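Local coordinates for protein Dok-7 (Mus musculus, PDB 3ML4) that activates the receptor tyrosine kinase MuSK as a dimeric cytoplasmic adaptor in neuromuscular synapse formation, its PH domain binding phosphoinositides, at residues Leu63-Gly68 / Ile84-Gln89. Numbering follows the deposited sequence.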
loop_
_atom_site.group_PDB
_atom_site.type_symbol
_atom_site.label_atom_id
_atom_site.label_comp_id
_atom_site.label_asym_id
_atom_site.label_seq_id
_atom_site.Cartn_x
_atom_site.Cartn_y
_atom_site.Cartn_z
ATOM N N LEU B 63 2.545 -9.547 -9.554
ATOM C CA LEU B 63 1.084 -9.581 -9.565
ATOM C C LEU B 63 0.564 -8.287 -8.962
ATOM O O LEU B 63 0.693 -8.063 -7.759
ATOM C CB LEU B 63 0.572 -10.784 -8.761
ATOM C CG LEU B 63 1.171 -12.138 -9.150
ATOM C CD1 LEU B 63 0.931 -13.159 -8.066
ATOM C CD2 LEU B 63 0.617 -12.609 -10.484
ATOM N N GLU B 64 -0.015 -7.432 -9.798
ATOM C CA GLU B 64 -0.342 -6.069 -9.368
ATOM C C GLU B 64 -1.844 -5.770 -9.295
ATOM O O GLU B 64 -2.249 -4.614 -9.142
ATOM C CB GLU B 64 0.419 -5.032 -10.220
ATOM C CG GLU B 64 0.551 -5.378 -11.706
ATOM C CD GLU B 64 1.898 -4.959 -12.303
ATOM O OE1 GLU B 64 2.292 -3.776 -12.155
ATOM O OE2 GLU B 64 2.561 -5.822 -12.928
ATOM N N ASP B 65 -2.655 -6.823 -9.369
ATOM C CA ASP B 65 -4.109 -6.697 -9.382
ATOM C C ASP B 65 -4.789 -7.817 -8.592
ATOM O O ASP B 65 -5.821 -8.347 -9.007
ATOM C CB ASP B 65 -4.628 -6.649 -10.827
ATOM C CG ASP B 65 -4.120 -7.810 -11.686
ATOM O OD1 ASP B 65 -3.015 -8.345 -11.414
ATOM O OD2 ASP B 65 -4.829 -8.183 -12.650
ATOM N N ILE B 66 -4.205 -8.154 -7.445
ATOM C CA ILE B 66 -4.705 -9.205 -6.563
ATOM C C ILE B 66 -6.058 -8.841 -5.939
ATOM O O ILE B 66 -6.217 -7.748 -5.386
ATOM C CB ILE B 66 -3.672 -9.527 -5.450
ATOM C CG1 ILE B 66 -2.324 -9.923 -6.073
ATOM C CG2 ILE B 66 -4.196 -10.618 -4.515
ATOM C CD1 ILE B 66 -1.182 -10.058 -5.087
ATOM N N CYS B 67 -7.013 -9.773 -6.034
ATOM C CA CYS B 67 -8.385 -9.624 -5.525
ATOM C C CYS B 67 -8.682 -10.454 -4.279
ATOM O O CYS B 67 -9.649 -10.175 -3.561
ATOM C CB CYS B 67 -9.386 -10.067 -6.580
ATOM S SG CYS B 67 -9.279 -9.192 -8.098
ATOM N N GLY B 68 -7.884 -11.496 -4.056
ATOM C CA GLY B 68 -8.105 -12.392 -2.934
ATOM C C GLY B 68 -7.327 -13.684 -3.001
ATOM O O GLY B 68 -6.700 -14.000 -4.011
ATOM N N ILE B 84 -4.001 -17.422 -6.048
ATOM C CA ILE B 84 -3.875 -15.973 -5.980
ATOM C C ILE B 84 -4.775 -15.435 -7.079
ATOM O O ILE B 84 -4.477 -15.565 -8.269
ATOM C CB ILE B 84 -2.405 -15.499 -6.143
ATOM C CG1 ILE B 84 -1.607 -15.845 -4.885
ATOM C CG2 ILE B 84 -2.327 -13.991 -6.390
ATOM C CD1 ILE B 84 -0.115 -15.970 -5.110
ATOM N N ILE B 85 -5.902 -14.870 -6.663
ATOM C CA ILE B 85 -6.911 -14.371 -7.590
ATOM C C ILE B 85 -6.611 -12.928 -7.970
ATOM O O ILE B 85 -6.404 -12.077 -7.105
ATOM C CB ILE B 85 -8.331 -14.476 -6.999
ATOM C CG1 ILE B 85 -8.598 -15.902 -6.511
ATOM C CG2 ILE B 85 -9.385 -14.047 -8.040
ATOM C CD1 ILE B 85 -9.645 -15.997 -5.441
ATOM N N CYS B 86 -6.577 -12.671 -9.272
ATOM C CA CYS B 86 -6.305 -11.345 -9.788
ATOM C C CYS B 86 -7.404 -10.928 -10.750
ATOM O O CYS B 86 -8.132 -11.776 -11.274
ATOM C CB CYS B 86 -4.952 -11.325 -10.496
ATOM S SG CYS B 86 -3.589 -11.899 -9.466
ATOM N N LEU B 87 -7.524 -9.621 -10.985
ATOM C CA LEU B 87 -8.493 -9.109 -11.956
ATOM C C LEU B 87 -8.295 -9.750 -13.326
ATOM O O LEU B 87 -9.267 -10.123 -13.985
ATOM C CB LEU B 87 -8.438 -7.581 -12.047
ATOM C CG LEU B 87 -8.906 -6.832 -10.794
ATOM C CD1 LEU B 87 -8.496 -5.362 -10.846
ATOM C CD2 LEU B 87 -10.416 -6.983 -10.591
ATOM N N SER B 88 -7.032 -9.900 -13.727
ATOM C CA SER B 88 -6.679 -10.531 -14.999
ATOM C C SER B 88 -6.735 -12.054 -14.932
ATOM O O SER B 88 -7.567 -12.680 -15.591
ATOM C CB SER B 88 -5.296 -10.066 -15.473
ATOM O OG SER B 88 -4.337 -10.108 -14.424
ATOM N N GLN B 89 -5.859 -12.640 -14.119
ATOM C CA GLN B 89 -5.672 -14.095 -14.093
ATOM C C GLN B 89 -5.593 -14.649 -12.679
ATOM O O GLN B 89 -5.386 -13.903 -11.725
ATOM C CB GLN B 89 -4.397 -14.480 -14.857
ATOM C CG GLN B 89 -3.076 -14.298 -14.069
ATOM C CD GLN B 89 -2.439 -12.917 -14.225
ATOM O OE1 GLN B 89 -1.755 -12.428 -13.319
ATOM N NE2 GLN B 89 -2.647 -12.294 -15.381
#
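D65 reaches across to the turn at 87-88 and holds it with both its carboxylate and its backbone carbonyl. Starting from CB, which rests against CB and CD1 of L87, the side chain swings between its own backbone N and carbonyl carbon (chi1 52°), a rotation that carries CG over to S88 and the CB of C86. OD1 lies 3.7 Å from C86 CB. OD2 is the gripping atom: S88 OG donates to the syn lone pair of D65 OD2 at 2.7 Å. S88 N comes in on the anti side of OD2 at 3.0 Å, 30° out of the carboxylate plane. The carbonyl adds a third tie, with L87 N 2.9 Å from D65 O. Replacing D65 by an alanine would probably leave both S88 donors without this acceptor and the turn less firmly fixed to the strand.

Further along, C67 N meets I85 O in an almost straight bond (176° at the hydrogen), and G68 N adds a weak one to the same oxygen; I85 N returns a bond to G68 O at 2.9 Å. The SG of C67, meanwhile, packs 3.5 Å from CD2 of L87. On the face that carries I66 and C86, opposite to that of G68 and I85, I66 CG1 touches I84 CG2 and C86 SG. The side chains of L63 and I84 cross at about a right angle, L63 CD1 meeting I84 CG2. C67 and I85 also lean on V152 of strand 151-157, so this part of the PH sheet packs against the PTB domain. With C67 and G68 both facing I85, the pairing forms a classic beta bulge in an antiparallel hairpin of the PH domain.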